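Local structure of beta-lactamase/D-alanine Carboxypeptidase (Yersinia pestis, 3RJU) at residues Asp295-Met300 / Gln344-Leu349; Gly42-Gly47 / Arg207-Val212; Asn139-Leu144 / Tyr164-Asp169. The protein probably acts as a serine hydrolase of the beta-lactamase and D-alanine carboxypeptidase family, cleaving beta-lactam rings or peptidoglycan peptides. All blocks are in the same frame, centred on the assembly; numbering follows the deposited sequence. Where two conformers were deposited one is given.

How the contacts relate
From the N terminus, the first segment met is 42-47, and its partner 207-212 closes contact 2 over 159 intervening residues, joining the loop after edge strand 35-42 to the loop after helix 202-205. Contact 3 is nested within that loop: it joins two helices, 137-144 and 162-175, across only 19 residues. Contact 1 follows in series, with 43 residues, including most of three strands of the main sheet, between its segments; it joins the C-terminal helix to the start of strand 299-306. None of them cross. They are well separated, with centres 29 to 36 Å apart, and contacts 1 and 3 lie on opposite sides of the chain's centre.

Contact 1 (Asp295-Met300 / Gln344-Leu349); sequences DLPGIM and QLVAEL
The one ring among the touching groups is the pyrrolidine of P297, puckered rather than truly flat, and it meets the helix 344-349 through its CG and CD atoms. CG lies 4.0 Å from V346 CG1, while CD sits 3.8 Å from A347 CB; the proline and valine side chains run obliquely to one another. V346 reaches the ring because CG1 stands opposite its backbone N (chi1 168°), and this same methyl approaches I299 CG1 more loosely at 4.4 Å. A347 CB also meets L296 CD2 at 4.0 Å and the D295 carbonyl oxygen, D295 O, at 3.4 Å; L296 CD2 borders Q344 CG too, at 4.4 Å. The small alanine lets the chains draw close: the CA atoms of L296 and A347 are 5.3 Å apart. All contacts from side chain to side chain are apolar. P297 and V346 each touch V316 of strand 309-316 as well, so V346 packs from the helix onto both P297 and the sheet. A C-terminal helix laid beside helix 6-20 on an antiparallel sheet is characteristic of the alpha/beta domain of serine beta-lactamases and penicillin-binding proteins, and this contact fastens its last turns to the entry of strand 299-306.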
ATOM      1  N   ASP A 295      -7.195  24.062  -1.575  0.52 21.49           N
ATOM      2  CA  ASP A 295      -7.390  23.937  -3.006  0.52 22.43           C
ATOM      3  C   ASP A 295      -7.208  22.494  -3.453  0.52 18.35           C
ATOM      4  O   ASP A 295      -6.922  22.237  -4.627  0.52 18.77           O
ATOM      5  CB  ASP A 295      -6.376  24.816  -3.722  0.52 26.71           C
ATOM      6  CG  ASP A 295      -5.073  24.904  -2.971  0.52 31.06           C
ATOM      7  OD1 ASP A 295      -4.396  23.862  -2.839  0.52 31.72           O
ATOM      8  OD2 ASP A 295      -4.731  26.011  -2.498  0.52 33.88           O
ATOM      9  N   LEU A 296      -7.363  21.549  -2.527  1.00 15.23           N
ATOM     10  CA  LEU A 296      -7.204  20.147  -2.892  1.00 13.34           C
ATOM     11  C   LEU A 296      -8.571  19.471  -2.993  1.00 13.75           C
ATOM     12  O   LEU A 296      -9.492  19.801  -2.241  1.00 15.07           O
ATOM     13  CB  LEU A 296      -6.352  19.411  -1.864  1.00 12.63           C
ATOM     14  CG  LEU A 296      -4.906  19.881  -1.696  1.00 14.74           C
ATOM     15  CD1 LEU A 296      -4.220  19.071  -0.602  1.00 15.49           C
ATOM     16  CD2 LEU A 296      -4.118  19.793  -3.016  1.00 16.58           C
ATOM     17  N   PRO A 297      -8.716  18.534  -3.939  1.00 13.64           N
ATOM     18  CA  PRO A 297      -9.958  17.767  -4.048  1.00 13.09           C
ATOM     19  C   PRO A 297     -10.007  16.639  -3.015  1.00 12.98           C
ATOM     20  O   PRO A 297      -9.029  16.442  -2.291  1.00 13.12           O
ATOM     21  CB  PRO A 297      -9.872  17.186  -5.455  1.00 13.31           C
ATOM     22  CG  PRO A 297      -8.400  16.982  -5.681  1.00 13.38           C
ATOM     23  CD  PRO A 297      -7.732  18.153  -4.973  1.00 11.92           C
ATOM     24  N   GLY A 298     -11.134  15.937  -2.930  1.00 13.83           N
ATOM     25  CA  GLY A 298     -11.220  14.745  -2.102  1.00 12.90           C
ATOM     26  C   GLY A 298     -10.386  13.669  -2.759  1.00 11.80           C
ATOM     27  O   GLY A 298     -10.538  13.397  -3.950  1.00 13.14           O
ATOM     28  N   ILE A 299      -9.495  13.070  -1.978  1.00 10.19           N
ATOM     29  CA  ILE A 299      -8.486  12.176  -2.504  1.00  9.99           C
ATOM     30  C   ILE A 299      -8.476  10.865  -1.731  1.00 10.22           C
ATOM     31  O   ILE A 299      -8.501  10.863  -0.498  1.00 10.15           O
ATOM     32  CB  ILE A 299      -7.086  12.850  -2.387  1.00  9.99           C
ATOM     33  CG1 ILE A 299      -6.968  14.002  -3.405  1.00 10.83           C
ATOM     34  CG2 ILE A 299      -5.951  11.817  -2.562  1.00  9.77           C
ATOM     35  CD1 ILE A 299      -5.753  14.905  -3.179  1.00 12.68           C
HETATM   36  N   MSE A 300      -8.463   9.758  -2.471  1.00  9.05           N
HETATM   37  CA  MSE A 300      -8.222   8.426  -1.928  1.00  9.34           C
HETATM   38  C   MSE A 300      -6.742   8.145  -2.111  1.00  8.64           C
HETATM   39  O   MSE A 300      -6.224   8.252  -3.234  1.00  9.51           O
HETATM   40  CB  MSE A 300      -9.024   7.369  -2.709  1.00 11.76           C
HETATM   41  CG  MSE A 300     -10.502   7.449  -2.500  1.00 15.60           C
HETATM   42 SE   MSE A 300     -10.989   6.907  -0.694  0.72 20.17          SE
HETATM   43  CE  MSE A 300     -10.785   5.020  -0.894  1.00 20.58           C
ATOM     44  N   GLN A 344      -0.961  18.325  -5.238  1.00  9.61           N
ATOM     45  CA  GLN A 344      -1.140  19.533  -6.027  1.00 11.09           C
ATOM     46  C   GLN A 344      -1.277  19.236  -7.516  1.00 10.23           C
ATOM     47  O   GLN A 344      -2.051  19.895  -8.212  1.00 10.86           O
ATOM     48  CB  GLN A 344      -0.007  20.514  -5.757  1.00 12.88           C
ATOM     49  CG  GLN A 344      -0.070  21.047  -4.351  1.00 15.03           C
ATOM     50  CD  GLN A 344       1.140  21.859  -3.974  1.00 18.56           C
ATOM     51  OE1 GLN A 344       1.868  22.354  -4.840  1.00 20.92           O
ATOM     52  NE2 GLN A 344       1.367  22.009  -2.673  1.00 18.94           N
ATOM     53  N   LEU A 345      -0.519  18.256  -8.006  1.00 10.02           N
ATOM     54  CA  LEU A 345      -0.691  17.792  -9.381  1.00 10.21           C
ATOM     55  C   LEU A 345      -2.129  17.295  -9.598  1.00 10.07           C
ATOM     56  O   LEU A 345      -2.785  17.655 -10.576  1.00 10.55           O
ATOM     57  CB  LEU A 345       0.311  16.682  -9.706  1.00 10.11           C
ATOM     58  CG  LEU A 345       0.123  15.928 -11.038  1.00  9.09           C
ATOM     59  CD1 LEU A 345       0.116  16.867 -12.255  1.00 10.09           C
ATOM     60  CD2 LEU A 345       1.207  14.874 -11.181  1.00 10.01           C
ATOM     61  N   VAL A 346      -2.610  16.463  -8.676  1.00 10.96           N
ATOM     62  CA  VAL A 346      -3.967  15.926  -8.783  1.00 10.06           C
ATOM     63  C   VAL A 346      -4.980  17.084  -8.804  1.00 10.51           C
ATOM     64  O   VAL A 346      -5.947  17.072  -9.576  1.00 10.86           O
ATOM     65  CB  VAL A 346      -4.272  14.932  -7.638  1.00  9.49           C
ATOM     66  CG1 VAL A 346      -5.756  14.616  -7.573  1.00  9.66           C
ATOM     67  CG2 VAL A 346      -3.471  13.646  -7.833  1.00  9.28           C
ATOM     68  N   ALA A 347      -4.728  18.102  -7.991  1.00 10.56           N
ATOM     69  CA  ALA A 347      -5.629  19.256  -7.923  1.00 10.44           C
ATOM     70  C   ALA A 347      -5.687  19.987  -9.270  1.00 11.71           C
ATOM     71  O   ALA A 347      -6.755  20.452  -9.690  1.00 12.29           O
ATOM     72  CB  ALA A 347      -5.200  20.218  -6.817  1.00 12.21           C
ATOM     73  N   GLU A 348      -4.546  20.088  -9.952  1.00 10.99           N
ATOM     74  CA  GLU A 348      -4.549  20.714 -11.269  1.00 10.33           C
ATOM     75  C   GLU A 348      -5.248  19.815 -12.304  1.00 11.55           C
ATOM     76  O   GLU A 348      -5.989  20.302 -13.159  1.00 12.52           O
ATOM     77  CB  GLU A 348      -3.128  21.075 -11.714  1.00 11.25           C
ATOM     78  CG  GLU A 348      -3.081  21.892 -13.036  1.00 13.83           C
ATOM     79  CD  GLU A 348      -3.762  23.260 -12.941  1.00 17.52           C
ATOM     80  OE1 GLU A 348      -3.793  23.839 -11.834  1.00 18.33           O
ATOM     81  OE2 GLU A 348      -4.258  23.758 -13.986  1.00 18.97           O
ATOM     82  N   LEU A 349      -5.026  18.503 -12.211  1.00 10.69           N
ATOM     83  CA  LEU A 349      -5.627  17.578 -13.159  1.00 11.06           C
ATOM     84  C   LEU A 349      -7.153  17.547 -13.079  1.00 11.48           C
ATOM     85  O   LEU A 349      -7.814  17.337 -14.096  1.00 13.26           O
ATOM     86  CB  LEU A 349      -5.045  16.168 -13.024  1.00 11.11           C
ATOM     87  CG  LEU A 349      -3.585  15.969 -13.422  1.00  9.87           C
ATOM     88  CD1 LEU A 349      -3.093  14.614 -12.925  1.00  9.59           C
ATOM     89  CD2 LEU A 349      -3.362  16.105 -14.940  1.00 11.46           C
TER

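Contact 2 (Gly42-Gly47 / Arg207-Val212); sequences GETQPG and RLMIGV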
ATOM      1  N   GLY A  42      16.392  11.083 -12.733  1.00 10.15           N
ATOM      2  CA  GLY A  42      17.472  10.680 -11.860  1.00 11.98           C
ATOM      3  C   GLY A  42      18.102   9.364 -12.253  1.00 12.81           C
ATOM      4  O   GLY A  42      18.223   9.048 -13.436  1.00 12.40           O
ATOM      5  N   GLU A  43      18.492   8.591 -11.239  1.00 12.28           N
ATOM      6  CA  GLU A  43      19.349   7.431 -11.445  1.00 11.54           C
ATOM      7  C   GLU A  43      18.818   6.241 -10.683  1.00 12.27           C
ATOM      8  O   GLU A  43      18.225   6.403  -9.616  1.00 11.76           O
ATOM      9  CB  GLU A  43      20.744   7.735 -10.905  1.00 14.56           C
ATOM     10  CG  GLU A  43      21.349   9.020 -11.364  1.00 17.53           C
ATOM     11  CD  GLU A  43      22.655   9.270 -10.645  1.00 19.04           C
ATOM     12  OE1 GLU A  43      22.645   9.652  -9.449  1.00 19.47           O
ATOM     13  OE2 GLU A  43      23.692   9.058 -11.281  1.00 19.34           O
ATOM     14  N   THR A  44      19.064   5.049 -11.209  1.00 11.91           N
ATOM     15  CA  THR A  44      18.653   3.818 -10.532  1.00 12.47           C
ATOM     16  C   THR A  44      19.612   3.393  -9.415  1.00 12.95           C
ATOM     17  O   THR A  44      19.306   2.493  -8.657  1.00 12.94           O
ATOM     18  CB  THR A  44      18.480   2.652 -11.518  1.00 12.72           C
ATOM     19  OG1 THR A  44      19.721   2.429 -12.194  1.00 14.43           O
ATOM     20  CG2 THR A  44      17.382   2.947 -12.546  1.00 13.18           C
ATOM     21  N   GLN A  45      20.788   4.016  -9.353  0.53 13.05           N
ATOM     22  CA  GLN A  45      21.716   3.859  -8.232  0.53 15.15           C
ATOM     23  C   GLN A  45      22.527   5.148  -8.162  0.53 15.74           C
ATOM     24  O   GLN A  45      22.845   5.722  -9.201  0.53 16.23           O
ATOM     25  CB  GLN A  45      22.650   2.659  -8.439  0.53 15.91           C
ATOM     26  CG  GLN A  45      21.944   1.346  -8.762  0.53 16.83           C
ATOM     27  CD  GLN A  45      22.880   0.141  -8.795  0.53 19.06           C
ATOM     28  OE1 GLN A  45      23.979   0.175  -8.234  0.53 21.23           O
ATOM     29  NE2 GLN A  45      22.441  -0.934  -9.449  0.53 17.85           N
ATOM     30  N   PRO A  46      22.856   5.625  -6.946  1.00 16.29           N
ATOM     31  CA  PRO A  46      23.602   6.890  -6.870  1.00 18.14           C
ATOM     32  C   PRO A  46      24.847   6.866  -7.753  1.00 19.47           C
ATOM     33  O   PRO A  46      25.662   5.950  -7.639  1.00 20.08           O
ATOM     34  CB  PRO A  46      23.968   6.984  -5.385  1.00 19.45           C
ATOM     35  CG  PRO A  46      22.821   6.268  -4.716  1.00 19.10           C
ATOM     36  CD  PRO A  46      22.548   5.091  -5.607  1.00 17.86           C
ATOM     37  N   GLY A  47      24.952   7.836  -8.659  1.00 20.23           N
ATOM     38  CA  GLY A  47      26.122   7.981  -9.505  1.00 20.30           C
ATOM     39  C   GLY A  47      26.133   7.166 -10.789  1.00 20.70           C
ATOM     40  O   GLY A  47      27.059   7.319 -11.583  1.00 23.09           O
ATOM     41  N   ARG A 207      17.489  -5.324 -11.284  1.00 14.64           N
ATOM     42  CA  ARG A 207      16.754  -4.131 -11.715  1.00 13.61           C
ATOM     43  C   ARG A 207      16.234  -3.292 -10.555  1.00 12.48           C
ATOM     44  O   ARG A 207      15.633  -2.240 -10.777  1.00 13.17           O
ATOM     45  CB  ARG A 207      15.593  -4.513 -12.650  1.00 14.17           C
ATOM     46  CG  ARG A 207      16.055  -5.128 -13.969  1.00 14.89           C
ATOM     47  CD  ARG A 207      14.863  -5.422 -14.888  1.00 15.97           C
ATOM     48  NE  ARG A 207      14.280  -6.751 -14.674  1.00 16.81           N
ATOM     49  CZ  ARG A 207      13.007  -6.989 -14.373  1.00 17.02           C
ATOM     50  NH1 ARG A 207      12.147  -5.989 -14.214  1.00 17.83           N
ATOM     51  NH2 ARG A 207      12.588  -8.244 -14.246  1.00 16.59           N
ATOM     52  N   LEU A 208      16.474  -3.735  -9.323  1.00 11.02           N
ATOM     53  CA  LEU A 208      15.976  -2.999  -8.149  1.00 10.84           C
ATOM     54  C   LEU A 208      16.750  -1.688  -8.001  1.00 10.67           C
ATOM     55  O   LEU A 208      18.002  -1.673  -8.012  1.00 13.27           O
ATOM     56  CB  LEU A 208      16.097  -3.842  -6.875  1.00 10.83           C
ATOM     57  CG  LEU A 208      15.503  -3.217  -5.605  1.00 10.67           C
ATOM     58  CD1 LEU A 208      13.974  -3.106  -5.702  1.00 12.08           C
ATOM     59  CD2 LEU A 208      15.917  -3.996  -4.364  1.00 11.61           C
HETATM   60  N   MSE A 209      16.009  -0.583  -7.941  1.00 10.74           N
HETATM   61  CA  MSE A 209      16.609   0.734  -7.757  1.00 11.57           C
HETATM   62  C   MSE A 209      17.194   0.813  -6.349  1.00 10.36           C
HETATM   63  O   MSE A 209      16.760   0.085  -5.448  1.00 10.65           O
HETATM   64  CB  MSE A 209      15.559   1.830  -7.965  1.00 12.88           C
HETATM   65  CG  MSE A 209      14.918   1.809  -9.365  1.00 12.14           C
HETATM   66 SE   MSE A 209      13.500   3.129  -9.482  0.75 13.96          SE
HETATM   67  CE  MSE A 209      14.470   4.747  -8.959  1.00 11.92           C
ATOM     68  N   ILE A 210      18.167   1.705  -6.171  1.00 11.47           N
ATOM     69  CA  ILE A 210      18.920   1.822  -4.938  1.00 12.55           C
ATOM     70  C   ILE A 210      18.983   3.281  -4.494  1.00 12.88           C
ATOM     71  O   ILE A 210      19.304   4.169  -5.284  1.00 12.92           O
ATOM     72  CB  ILE A 210      20.355   1.291  -5.118  1.00 14.39           C
ATOM     73  CG1 ILE A 210      20.326  -0.228  -5.368  1.00 15.08           C
ATOM     74  CG2 ILE A 210      21.209   1.622  -3.910  1.00 15.39           C
ATOM     75  CD1 ILE A 210      21.674  -0.829  -5.793  1.00 15.09           C
ATOM     76  N   GLY A 211      18.671   3.522  -3.228  1.00 13.45           N
ATOM     77  CA  GLY A 211      18.873   4.832  -2.631  1.00 13.61           C
ATOM     78  C   GLY A 211      19.467   4.674  -1.243  1.00 13.97           C
ATOM     79  O   GLY A 211      19.957   3.598  -0.888  1.00 15.17           O
ATOM     80  N   VAL A 212      19.399   5.730  -0.447  1.00 12.50           N
ATOM     81  CA  VAL A 212      19.916   5.691   0.913  1.00 14.96           C
ATOM     82  C   VAL A 212      19.005   4.817   1.766  1.00 15.13           C
ATOM     83  O   VAL A 212      17.778   4.916   1.686  1.00 17.31           O
ATOM     84  CB  VAL A 212      20.018   7.114   1.506  1.00 16.20           C
ATOM     85  CG1 VAL A 212      20.382   7.078   2.989  1.00 17.68           C
ATOM     86  CG2 VAL A 212      21.050   7.927   0.715  1.00 17.09           C
TER
HETATM   87  O   HOH W   1      17.589   4.879  -7.388  1.00 12.13           O
HETATM   88  O   HOH W   2      19.599  -1.619 -11.062  1.00 39.44           O
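T44 and I210 supply the direct polar link: I210 N donates to T44 O at 2.8 Å, with an N-H...O angle of 145° and the donor tilted 32° from the carbonyl plane. The same oxygen receives a CA-H...O contact from M209, its CA 3.3 Å away. Water 1 bridges the two chains by donating to E43 O and to I210 O, 2.8 Å from each, so both of its hydrogens are spent on main-chain carbonyls. Within 42-47, G47 N donates to E43 OE1 at 3.0 Å from above the carboxylate plane, while E43 OE2 accepts from N49 N and T44 OG1 pairs with N48 ND2. Two loops meet here: 42-47 follows the edge strand 35-42 of the main sheet, and 207-212 runs inside the loop closed by the disulfide C205-C217, with L208 resting on C217. Apolar contacts centre on I210. Its CG1 stands beside the backbone N (chi1 -67°), which directs CD1 to the extended Q45 chain, modelled in two conformers; the I210 and P46 side chains cross at about a right angle, with I210 CG2 4.1 Å from P46 CD. On the M209 side, T44 CG2 meets M209 CG at 4.2 Å, these side chains also nearly perpendicular.

Contact 3 (Asn139-Leu144 / Tyr164-Asp169); sequences NRWQWL and YDLLAD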
ATOM      1  N   ASN A 139       6.803 -16.536  13.884  1.00 15.33           N
ATOM      2  CA  ASN A 139       7.084 -15.612  14.989  1.00 17.29           C
ATOM      3  C   ASN A 139       5.804 -14.902  15.435  1.00 16.37           C
ATOM      4  O   ASN A 139       5.550 -14.747  16.638  1.00 16.05           O
ATOM      5  CB  ASN A 139       8.079 -14.515  14.600  1.00 18.03           C
ATOM      6  CG  ASN A 139       9.459 -15.031  14.244  1.00 19.66           C
ATOM      7  OD1 ASN A 139      10.152 -14.405  13.448  1.00 20.94           O
ATOM      8  ND2 ASN A 139       9.874 -16.153  14.834  1.00 21.01           N
ATOM      9  N   ARG A 140       5.019 -14.437  14.462  1.00 14.84           N
ATOM     10  CA  ARG A 140       3.804 -13.678  14.767  1.00 14.16           C
ATOM     11  C   ARG A 140       2.835 -14.471  15.626  1.00 14.89           C
ATOM     12  O   ARG A 140       2.294 -13.962  16.616  1.00 14.66           O
ATOM     13  CB  ARG A 140       3.074 -13.248  13.487  1.00 13.41           C
ATOM     14  CG  ARG A 140       3.754 -12.150  12.736  1.00 13.49           C
ATOM     15  CD  ARG A 140       2.838 -11.615  11.662  1.00 12.54           C
ATOM     16  NE  ARG A 140       2.629 -12.468  10.491  1.00 12.77           N
ATOM     17  CZ  ARG A 140       3.477 -12.562   9.464  1.00 12.33           C
ATOM     18  NH1 ARG A 140       4.648 -11.931   9.497  1.00 11.82           N
ATOM     19  NH2 ARG A 140       3.172 -13.304   8.407  1.00 12.16           N
ATOM     20  N   TRP A 141       2.593 -15.713  15.229  1.00 15.98           N
ATOM     21  CA  TRP A 141       1.607 -16.523  15.926  1.00 16.46           C
ATOM     22  C   TRP A 141       2.108 -17.018  17.277  1.00 18.52           C
ATOM     23  O   TRP A 141       1.320 -17.160  18.206  1.00 19.03           O
ATOM     24  CB  TRP A 141       1.063 -17.633  15.018  1.00 14.93           C
ATOM     25  CG  TRP A 141       0.211 -17.010  13.979  1.00 13.80           C
ATOM     26  CD1 TRP A 141       0.623 -16.490  12.777  1.00 13.56           C
ATOM     27  CD2 TRP A 141      -1.201 -16.755  14.063  1.00 14.27           C
ATOM     28  NE1 TRP A 141      -0.449 -15.948  12.107  1.00 13.41           N
ATOM     29  CE2 TRP A 141      -1.576 -16.091  12.874  1.00 14.00           C
ATOM     30  CE3 TRP A 141      -2.180 -17.015  15.032  1.00 16.13           C
ATOM     31  CZ2 TRP A 141      -2.897 -15.711  12.610  1.00 14.62           C
ATOM     32  CZ3 TRP A 141      -3.493 -16.634  14.771  1.00 15.35           C
ATOM     33  CH2 TRP A 141      -3.835 -15.974  13.579  1.00 15.05           C
ATOM     34  N   GLN A 142       3.419 -17.225  17.397  1.00 19.61           N
ATOM     35  CA  GLN A 142       4.021 -17.550  18.681  1.00 22.49           C
ATOM     36  C   GLN A 142       3.859 -16.373  19.660  1.00 19.94           C
ATOM     37  O   GLN A 142       3.533 -16.572  20.828  1.00 21.07           O
ATOM     38  CB  GLN A 142       5.491 -17.941  18.500  1.00 26.54           C
ATOM     39  CG  GLN A 142       6.180 -18.414  19.764  1.00 32.06           C
ATOM     40  CD  GLN A 142       5.498 -19.626  20.393  1.00 36.08           C
ATOM     41  OE1 GLN A 142       5.011 -20.524  19.693  1.00 36.33           O
ATOM     42  NE2 GLN A 142       5.449 -19.646  21.728  1.00 38.61           N
ATOM     43  N   TRP A 143       4.051 -15.151  19.170  1.00 17.67           N
ATOM     44  CA  TRP A 143       3.850 -13.958  19.987  1.00 17.07           C
ATOM     45  C   TRP A 143       2.375 -13.740  20.310  1.00 18.50           C
ATOM     46  O   TRP A 143       2.023 -13.432  21.437  1.00 19.17           O
ATOM     47  CB  TRP A 143       4.397 -12.709  19.276  1.00 17.41           C
ATOM     48  CG  TRP A 143       4.094 -11.434  20.015  1.00 18.31           C
ATOM     49  CD1 TRP A 143       4.842 -10.870  21.022  1.00 19.82           C
ATOM     50  CD2 TRP A 143       2.962 -10.567  19.823  1.00 18.90           C
ATOM     51  NE1 TRP A 143       4.241  -9.704  21.464  1.00 21.01           N
ATOM     52  CE2 TRP A 143       3.090  -9.497  20.744  1.00 20.25           C
ATOM     53  CE3 TRP A 143       1.856 -10.588  18.960  1.00 18.16           C
ATOM     54  CZ2 TRP A 143       2.152  -8.469  20.836  1.00 21.12           C
ATOM     55  CZ3 TRP A 143       0.917  -9.556  19.054  1.00 19.45           C
ATOM     56  CH2 TRP A 143       1.081  -8.507  19.979  1.00 21.04           C
ATOM     57  N   LEU A 144       1.513 -13.895  19.314  1.00 19.91           N
ATOM     58  CA  LEU A 144       0.108 -13.528  19.476  1.00 20.33           C
ATOM     59  C   LEU A 144      -0.551 -14.375  20.573  1.00 22.38           C
ATOM     60  O   LEU A 144      -1.365 -13.889  21.370  1.00 23.04           O
ATOM     61  CB  LEU A 144      -0.626 -13.671  18.133  1.00 18.73           C
ATOM     62  CG  LEU A 144      -2.071 -13.189  18.072  1.00 19.33           C
ATOM     63  CD1 LEU A 144      -2.175 -11.692  18.364  1.00 19.21           C
ATOM     64  CD2 LEU A 144      -2.665 -13.528  16.719  1.00 18.32           C
ATOM     65  N   TYR A 164      -1.583  -6.198   9.601  1.00  8.31           N
ATOM     66  CA  TYR A 164      -1.743  -6.490   8.185  1.00  8.13           C
ATOM     67  C   TYR A 164      -1.094  -7.815   7.763  1.00  8.98           C
ATOM     68  O   TYR A 164      -1.603  -8.501   6.871  1.00  9.32           O
ATOM     69  CB  TYR A 164      -1.251  -5.328   7.307  1.00  8.84           C
ATOM     70  CG  TYR A 164      -2.400  -4.555   6.712  1.00  8.85           C
ATOM     71  CD1 TYR A 164      -2.934  -4.919   5.486  1.00  9.52           C
ATOM     72  CD2 TYR A 164      -2.989  -3.490   7.406  1.00  8.36           C
ATOM     73  CE1 TYR A 164      -4.006  -4.243   4.935  1.00  9.00           C
ATOM     74  CE2 TYR A 164      -4.072  -2.804   6.867  1.00  7.46           C
ATOM     75  CZ  TYR A 164      -4.570  -3.185   5.620  1.00  7.89           C
ATOM     76  OH  TYR A 164      -5.634  -2.524   5.063  1.00  8.33           O
ATOM     77  N   ASP A 165       0.015  -8.188   8.404  1.00  7.72           N
ATOM     78  CA  ASP A 165       0.591  -9.500   8.120  1.00  8.31           C
ATOM     79  C   ASP A 165      -0.257 -10.622   8.740  1.00  9.70           C
ATOM     80  O   ASP A 165      -0.441 -11.683   8.126  1.00  9.41           O
ATOM     81  CB  ASP A 165       2.056  -9.533   8.540  1.00  9.57           C
ATOM     82  CG  ASP A 165       2.893  -8.614   7.688  1.00 10.78           C
ATOM     83  OD1 ASP A 165       2.707  -8.682   6.450  1.00  9.33           O
ATOM     84  OD2 ASP A 165       3.683  -7.814   8.243  1.00 11.04           O
ATOM     85  N   LEU A 166      -0.801 -10.379   9.932  1.00  9.41           N
ATOM     86  CA  LEU A 166      -1.776 -11.324  10.485  1.00  8.10           C
ATOM     87  C   LEU A 166      -2.985 -11.477   9.549  1.00  8.67           C
ATOM     88  O   LEU A 166      -3.516 -12.566   9.403  1.00 10.03           O
ATOM     89  CB  LEU A 166      -2.237 -10.919  11.890  1.00  8.56           C
ATOM     90  CG  LEU A 166      -1.159 -11.031  12.981  1.00  8.78           C
ATOM     91  CD1 LEU A 166      -1.612 -10.347  14.273  1.00 10.60           C
ATOM     92  CD2 LEU A 166      -0.769 -12.491  13.253  1.00 11.09           C
ATOM     93  N   LEU A 167      -3.420 -10.385   8.931  1.00  9.30           N
ATOM     94  CA  LEU A 167      -4.509 -10.451   7.964  1.00  8.90           C
ATOM     95  C   LEU A 167      -4.134 -11.356   6.792  1.00  9.24           C
ATOM     96  O   LEU A 167      -4.924 -12.217   6.377  1.00 10.48           O
ATOM     97  CB  LEU A 167      -4.877  -9.056   7.461  1.00  7.45           C
ATOM     98  CG  LEU A 167      -5.976  -8.973   6.403  1.00  7.87           C
ATOM     99  CD1 LEU A 167      -7.276  -9.645   6.871  1.00  9.28           C
ATOM    100  CD2 LEU A 167      -6.220  -7.506   6.017  1.00  8.56           C
ATOM    101  N   ALA A 168      -2.932 -11.173   6.252  1.00 10.20           N
ATOM    102  CA  ALA A 168      -2.488 -12.010   5.138  1.00  9.42           C
ATOM    103  C   ALA A 168      -2.476 -13.464   5.569  1.00 10.09           C
ATOM    104  O   ALA A 168      -2.914 -14.326   4.813  1.00 11.43           O
ATOM    105  CB  ALA A 168      -1.096 -11.599   4.649  1.00  8.46           C
ATOM    106  N   ASP A 169      -2.004 -13.726   6.791  1.00 10.61           N
ATOM    107  CA  ASP A 169      -1.976 -15.095   7.326  1.00 10.53           C
ATOM    108  C   ASP A 169      -3.395 -15.689   7.344  1.00 10.76           C
ATOM    109  O   ASP A 169      -3.613 -16.870   6.993  1.00 10.95           O
ATOM    110  CB  ASP A 169      -1.434 -15.129   8.757  1.00 10.94           C
ATOM    111  CG  ASP A 169       0.008 -14.608   8.880  1.00 11.99           C
ATOM    112  OD1 ASP A 169       0.754 -14.545   7.870  1.00 13.99           O
ATOM    113  OD2 ASP A 169       0.398 -14.263  10.017  1.00 12.68           O
TER
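R140 and L166 mark the closest backbone approach, their CA atoms 7.4 Å apart, where the short helical segments 139-144 and 164-169 cross at -106° with their axes 11.0 Å apart. The bend of the R140 chain at CG-CD (chi3 -73°) brings its guanidinium side-on to D169: NE donates to OD2 at 2.9 Å and NH2 to the syn lone pair of OD1 at 2.8 Å. The two planes are only 18° apart, so this salt bridge is close to coplanar. D169 OD2 takes a further bond from W141 NE1, 2.8 Å away, which arrives from above the carboxylate plane. D165 CB lies over the centre of one guanidinium face, 3.5 Å from R140 CZ, while the D165 carboxylate turns to S226 OG and G225 N. L166 CD2 makes a CH-pi contact with one face of W141, 4.0 Å from the centroid of its five-membered ring, and L144 CD2, 4.1 Å from L166 CD2, rests on that same face. Helix 162-175 also packs on helix 64-77, at whose start a probable SxxK motif lies. With R140 NH1 bound to A222 O, all three guanidinium nitrogens have an acceptor, and three N-H donors on one carboxylate probably stabilise D169 as the anion and hold that carboxylate against rotation.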